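Local structure of glycosyl transferase (Staphylococcus aureus, 5U02) at residues 145-149 against 299-303; 288-294 against 325-331. The protein is a glycosyl transferase of the TarS family, with a helical linker domain followed by two C-terminal beta domains of the E-set clan. All coordinates share one frame; numbering follows the deposited sequence.

Contact 1: residues 145-149 against 299-303; sequences KFDNH and YVFEE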
loop_
_atom_site.group_PDB
_atom_site.type_symbol
_atom_site.label_atom_id
_atom_site.label_comp_id
_atom_site.label_asym_id
_atom_site.label_seq_id
_atom_site.Cartn_x
_atom_site.Cartn_y
_atom_site.Cartn_z
ATOM N N LYS A 145 -16.745 3.672 12.488
ATOM C CA LYS A 145 -16.634 3.227 13.871
ATOM C C LYS A 145 -15.282 3.649 14.436
ATOM O O LYS A 145 -14.302 3.786 13.698
ATOM C CB LYS A 145 -16.775 1.704 13.995
ATOM C CG LYS A 145 -17.926 1.098 13.206
ATOM C CD LYS A 145 -19.280 1.460 13.794
ATOM C CE LYS A 145 -20.364 0.544 13.244
ATOM N NZ LYS A 145 -21.735 0.979 13.635
ATOM N N PHE A 146 -15.223 3.838 15.754
ATOM C CA PHE A 146 -13.965 4.238 16.366
ATOM C C PHE A 146 -13.995 3.934 17.855
ATOM O O PHE A 146 -15.057 3.735 18.453
ATOM C CB PHE A 146 -13.658 5.721 16.114
ATOM C CG PHE A 146 -14.499 6.678 16.919
ATOM C CD1 PHE A 146 -15.862 6.794 16.694
ATOM C CD2 PHE A 146 -13.916 7.494 17.873
ATOM C CE1 PHE A 146 -16.632 7.690 17.426
ATOM C CE2 PHE A 146 -14.681 8.390 18.605
ATOM C CZ PHE A 146 -16.040 8.484 18.381
ATOM N N ASP A 147 -12.797 3.873 18.430
ATOM C CA ASP A 147 -12.591 3.728 19.863
ATOM C C ASP A 147 -11.248 4.373 20.193
ATOM O O ASP A 147 -10.666 5.075 19.361
ATOM C CB ASP A 147 -12.678 2.250 20.276
ATOM C CG ASP A 147 -11.787 1.350 19.433
ATOM O OD1 ASP A 147 -10.610 1.706 19.203
ATOM O OD2 ASP A 147 -12.268 0.281 18.992
ATOM N N ASN A 148 -10.746 4.129 21.405
ATOM C CA ASN A 148 -9.467 4.706 21.818
ATOM C C ASN A 148 -8.269 4.051 21.135
ATOM O O ASN A 148 -7.126 4.429 21.420
ATOM C CB ASN A 148 -9.301 4.601 23.335
ATOM C CG ASN A 148 -9.182 3.170 23.809
ATOM O OD1 ASN A 148 -10.052 2.343 23.546
ATOM N ND2 ASN A 148 -8.083 2.861 24.494
ATOM N N HIS A 149 -8.498 3.094 20.243
ATOM C CA HIS A 149 -7.434 2.334 19.600
ATOM C C HIS A 149 -7.352 2.557 18.097
ATOM O O HIS A 149 -6.246 2.664 17.557
ATOM C CB HIS A 149 -7.609 0.841 19.928
ATOM C CG HIS A 149 -6.775 -0.081 19.092
ATOM N ND1 HIS A 149 -7.310 -0.925 18.139
ATOM C CD2 HIS A 149 -5.432 -0.263 19.049
ATOM C CE1 HIS A 149 -6.332 -1.606 17.568
ATOM N NE2 HIS A 149 -5.184 -1.220 18.097
ATOM N N TYR A 299 -17.430 8.559 25.766
ATOM C CA TYR A 299 -16.110 8.102 25.355
ATOM C C TYR A 299 -16.190 6.620 25.021
ATOM O O TYR A 299 -16.673 5.822 25.834
ATOM C CB TYR A 299 -15.067 8.344 26.452
ATOM C CG TYR A 299 -14.541 9.757 26.485
ATOM C CD1 TYR A 299 -15.219 10.761 27.178
ATOM C CD2 TYR A 299 -13.366 10.092 25.824
ATOM C CE1 TYR A 299 -14.740 12.055 27.206
ATOM C CE2 TYR A 299 -12.880 11.384 25.848
ATOM C CZ TYR A 299 -13.570 12.361 26.540
ATOM O OH TYR A 299 -13.086 13.648 26.562
ATOM N N VAL A 300 -15.726 6.255 23.830
ATOM C CA VAL A 300 -15.782 4.879 23.361
ATOM C C VAL A 300 -14.406 4.252 23.534
ATOM O O VAL A 300 -13.393 4.826 23.112
ATOM C CB VAL A 300 -16.247 4.801 21.896
ATOM C CG1 VAL A 300 -17.762 4.904 21.818
ATOM C CG2 VAL A 300 -15.589 5.892 21.060
ATOM N N PHE A 301 -14.372 3.081 24.165
ATOM C CA PHE A 301 -13.150 2.324 24.367
ATOM C C PHE A 301 -13.277 0.975 23.678
ATOM O O PHE A 301 -14.383 0.445 23.513
ATOM C CB PHE A 301 -12.850 2.127 25.864
ATOM C CG PHE A 301 -12.497 3.401 26.586
ATOM C CD1 PHE A 301 -13.489 4.252 27.045
ATOM C CD2 PHE A 301 -11.171 3.746 26.797
ATOM C CE1 PHE A 301 -13.164 5.427 27.704
ATOM C CE2 PHE A 301 -10.838 4.917 27.454
ATOM C CZ PHE A 301 -11.837 5.760 27.912
ATOM N N GLU A 302 -12.137 0.424 23.269
ATOM C CA GLU A 302 -12.129 -0.898 22.660
ATOM C C GLU A 302 -12.510 -1.951 23.693
ATOM O O GLU A 302 -11.976 -1.972 24.806
ATOM C CB GLU A 302 -10.754 -1.202 22.069
ATOM C CG GLU A 302 -9.589 -0.835 22.976
ATOM C CD GLU A 302 -8.272 -1.476 22.549
ATOM O OE1 GLU A 302 -7.235 -1.165 23.172
ATOM O OE2 GLU A 302 -8.271 -2.296 21.605
ATOM N N GLU A 303 -13.439 -2.824 23.327
ATOM C CA GLU A 303 -13.857 -3.872 24.240
ATOM C C GLU A 303 -12.851 -5.015 24.229
ATOM O O GLU A 303 -12.143 -5.242 23.245
ATOM C CB GLU A 303 -15.254 -4.378 23.871
ATOM C CG GLU A 303 -16.343 -3.315 24.023
ATOM C CD GLU A 303 -17.739 -3.893 23.900
ATOM O OE1 GLU A 303 -17.999 -4.633 22.932
ATOM O OE2 GLU A 303 -18.575 -3.625 24.785
#
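Asn148 OD1 takes the N-H of Glu302, 2.8 Å from Glu302 N, almost straight in line with its own C=O bond (173°). CG of Asn148 sits between its own backbone N and carbonyl carbon (chi1 66°), which aims the amide at the 299-303 loop. CG of the amide rests against Phe301 CD2 at 3.6 Å, the amide and ring planes steeply inclined. The other end of this buried amide, ND2, bonds to Tyr353 OH and Thr348 OG1, so both ends are tied down. The backbone is shaped by an Asx turn, Asp147 OD1 taking the N-H of His149, 2.7 Å from His149 N, and also that of Lys150. This turn follows strand 138-146 of the first C-terminal domain and packs on a loop of the second. Glu302 runs extended past Asn148 and brings its CD to 3.6 Å from His149 CB; the carboxylate and ring planes are nearly parallel (6°), but OE2 approaches the ring obliquely. OE1 is held by His350 N and Thr348 OG1, and His350 stacks on the His149 ring. Val300 CG2 sits over one face of the Phe146 ring, a CH-pi contact 3.8 Å from the centroid, while Tyr239 meets that ring edge-to-face.

Contact 2: residues 288-294 against 325-331; sequences NKIILTG and NEVEILL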
loop_
_atom_site.group_PDB
_atom_site.type_symbol
_atom_site.label_atom_id
_atom_site.label_comp_id
_atom_site.label_asym_id
_atom_site.label_seq_id
_atom_site.Cartn_x
_atom_site.Cartn_y
_atom_site.Cartn_z
ATOM N N ASN A 288 -16.040 -5.685 42.224
ATOM C CA ASN A 288 -15.202 -6.183 41.140
ATOM C C ASN A 288 -15.436 -5.443 39.825
ATOM O O ASN A 288 -15.032 -5.941 38.769
ATOM C CB ASN A 288 -15.433 -7.691 40.939
ATOM C CG ASN A 288 -16.872 -8.021 40.545
ATOM O OD1 ASN A 288 -17.783 -7.202 40.706
ATOM N ND2 ASN A 288 -17.082 -9.229 40.036
ATOM N N LYS A 289 -16.071 -4.272 39.853
ATOM C CA LYS A 289 -16.407 -3.552 38.630
ATOM C C LYS A 289 -15.978 -2.098 38.742
ATOM O O LYS A 289 -16.326 -1.409 39.709
ATOM C CB LYS A 289 -17.908 -3.639 38.327
ATOM C CG LYS A 289 -18.350 -4.998 37.796
ATOM C CD LYS A 289 -19.869 -5.101 37.686
ATOM C CE LYS A 289 -20.279 -6.459 37.134
ATOM N NZ LYS A 289 -21.737 -6.729 37.276
ATOM N N ILE A 290 -15.228 -1.637 37.747
ATOM C CA ILE A 290 -14.815 -0.245 37.634
ATOM C C ILE A 290 -15.637 0.390 36.520
ATOM O O ILE A 290 -15.759 -0.180 35.428
ATOM C CB ILE A 290 -13.305 -0.135 37.367
ATOM C CG1 ILE A 290 -12.534 -0.820 38.500
ATOM C CG2 ILE A 290 -12.878 1.326 37.240
ATOM C CD1 ILE A 290 -11.055 -1.001 38.233
ATOM N N ILE A 291 -16.227 1.547 36.806
ATOM C CA ILE A 291 -17.136 2.218 35.883
ATOM C C ILE A 291 -16.511 3.543 35.466
ATOM O O ILE A 291 -16.205 4.393 36.315
ATOM C CB ILE A 291 -18.523 2.447 36.507
ATOM C CG1 ILE A 291 -19.121 1.137 37.022
ATOM C CG2 ILE A 291 -19.459 3.081 35.485
ATOM C CD1 ILE A 291 -19.376 0.120 35.936
ATOM N N LEU A 292 -16.332 3.724 34.162
ATOM C CA LEU A 292 -15.876 4.988 33.600
ATOM C C LEU A 292 -17.081 5.693 32.996
ATOM O O LEU A 292 -17.761 5.128 32.132
ATOM C CB LEU A 292 -14.799 4.764 32.544
ATOM C CG LEU A 292 -13.538 4.022 32.992
ATOM C CD1 LEU A 292 -12.567 3.906 31.831
ATOM C CD2 LEU A 292 -12.889 4.718 34.180
ATOM N N THR A 293 -17.350 6.914 33.454
ATOM C CA THR A 293 -18.504 7.682 32.999
ATOM C C THR A 293 -18.034 8.964 32.325
ATOM O O THR A 293 -17.326 9.771 32.938
ATOM C CB THR A 293 -19.444 8.005 34.162
ATOM O OG1 THR A 293 -19.763 6.796 34.863
ATOM C CG2 THR A 293 -20.730 8.627 33.646
ATOM N N GLY A 294 -18.414 9.141 31.061
ATOM C CA GLY A 294 -18.203 10.410 30.390
ATOM C C GLY A 294 -19.171 11.442 30.937
ATOM O O GLY A 294 -20.398 11.255 30.858
ATOM N N ASN A 325 -21.792 6.515 27.142
ATOM C CA ASN A 325 -20.910 7.257 28.039
ATOM C C ASN A 325 -20.544 6.456 29.285
ATOM O O ASN A 325 -20.046 7.029 30.258
ATOM C CB ASN A 325 -21.538 8.595 28.435
ATOM C CG ASN A 325 -22.641 8.440 29.460
ATOM O OD1 ASN A 325 -23.412 7.478 29.424
ATOM N ND2 ASN A 325 -22.720 9.388 30.391
ATOM N N GLU A 326 -20.778 5.145 29.281
ATOM C CA GLU A 326 -20.480 4.309 30.436
ATOM C C GLU A 326 -19.752 3.050 29.994
ATOM O O GLU A 326 -20.206 2.342 29.087
ATOM C CB GLU A 326 -21.748 3.941 31.209
ATOM C CG GLU A 326 -22.263 5.072 32.077
ATOM C CD GLU A 326 -23.580 4.749 32.734
ATOM O OE1 GLU A 326 -23.725 5.043 33.938
ATOM O OE2 GLU A 326 -24.471 4.205 32.047
ATOM N N VAL A 327 -18.637 2.770 30.659
ATOM C CA VAL A 327 -17.788 1.627 30.366
ATOM C C VAL A 327 -17.612 0.835 31.650
ATOM O O VAL A 327 -17.383 1.418 32.716
ATOM C CB VAL A 327 -16.427 2.076 29.802
ATOM C CG1 VAL A 327 -15.399 0.984 29.945
ATOM C CG2 VAL A 327 -16.575 2.482 28.345
ATOM N N GLU A 328 -17.725 -0.485 31.554
ATOM C CA GLU A 328 -17.547 -1.369 32.695
ATOM C C GLU A 328 -16.293 -2.210 32.503
ATOM O O GLU A 328 -16.085 -2.792 31.433
ATOM C CB GLU A 328 -18.761 -2.278 32.888
ATOM C CG GLU A 328 -18.541 -3.361 33.926
ATOM C CD GLU A 328 -19.625 -4.413 33.900
ATOM O OE1 GLU A 328 -20.684 -4.185 34.512
ATOM O OE2 GLU A 328 -19.419 -5.464 33.259
ATOM N N ILE A 329 -15.469 -2.272 33.540
ATOM C CA ILE A 329 -14.301 -3.138 33.564
ATOM C C ILE A 329 -14.573 -4.182 34.634
ATOM O O ILE A 329 -14.508 -3.886 35.832
ATOM C CB ILE A 329 -13.008 -2.365 33.836
ATOM C CG1 ILE A 329 -12.757 -1.351 32.712
ATOM C CG2 ILE A 329 -11.833 -3.329 33.953
ATOM C CD1 ILE A 329 -11.549 -0.465 32.927
ATOM N N LEU A 330 -14.914 -5.395 34.198
ATOM C CA LEU A 330 -15.203 -6.509 35.101
ATOM C C LEU A 330 -13.884 -7.149 35.512
ATOM O O LEU A 330 -13.268 -7.882 34.735
ATOM C CB LEU A 330 -16.122 -7.519 34.424
ATOM C CG LEU A 330 -16.465 -8.787 35.208
ATOM C CD1 LEU A 330 -17.179 -8.436 36.507
ATOM C CD2 LEU A 330 -17.304 -9.745 34.367
ATOM N N LEU A 331 -13.450 -6.875 36.741
ATOM C CA LEU A 331 -12.153 -7.332 37.217
ATOM C C LEU A 331 -12.169 -8.830 37.511
ATOM O O LEU A 331 -13.218 -9.438 37.736
ATOM C CB LEU A 331 -11.747 -6.567 38.476
ATOM C CG LEU A 331 -11.547 -5.065 38.320
ATOM C CD1 LEU A 331 -11.293 -4.438 39.673
ATOM C CD2 LEU A 331 -10.388 -4.800 37.376
#
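Ile290 forms a hydrogen-bonded antiparallel pair with Ile329, its N 3.0 Å from Ile329 O and its O 2.8 Å from Ile329 N. The two CB atoms face each other on the buried side of the sheet, and CG1 of Ile290, anti to its carbonyl carbon (chi1 -58°), carries CD1 across to Leu331 CD1 at 3.7 Å. Val308 of strand 304-310 touches both Ile290 and Leu331. Leu292 repeats the pattern with Val327: N and O of the two residues are bonded both ways, and their CB atoms lie 4.2 Å apart. Leu331, at the end of its strand and in register with Asn288, gives its N-H to Asn288 O, 2.7 Å from Leu331 N, closing this end; at the other end Asn325 ND2 reaches Gly294 O at 3.0 Å and Gly294 N bonds to Asn325 O. The strands lie next to each other in the seven-stranded antiparallel sheet of the second C-terminal domain, between 280-285 and 313-323. The opposite face carries Lys289, Ile291 and Thr293 beside Leu330, Glu328 and Glu326. The extended Lys289 chain crosses Glu328 at a slant, Lys289 CD 3.4 Å from Glu328 OE1, while NZ forms a salt bridge with Asp312 of the second subunit and a long one with Glu328 OE1. The aliphatic face is buried within the domain, while the partly exposed Lys289 probably helps the subunits associate.

Contact 1 is the more buried of the two and joins the two C-terminal domains, whereas contact 2 lies within the second of them, partly buried, with one face reaching another subunit. The centres are 14 Å apart, and the two meet where Phe301 CD1 packs on Val327 CG2 at 3.8 Å. The 299-303 loop follows strand 289-294 and leads into strand 304-310, so it belongs to the same domain as both strands of contact 2. Their chemistry differs accordingly: the domain junction is joined by one hydrogen bond from backbone to side-chain amide and by side-chain packing, including a methyl over a ring, while the strand pair is held mainly by backbone hydrogen bonds with aliphatic packing on its buried side.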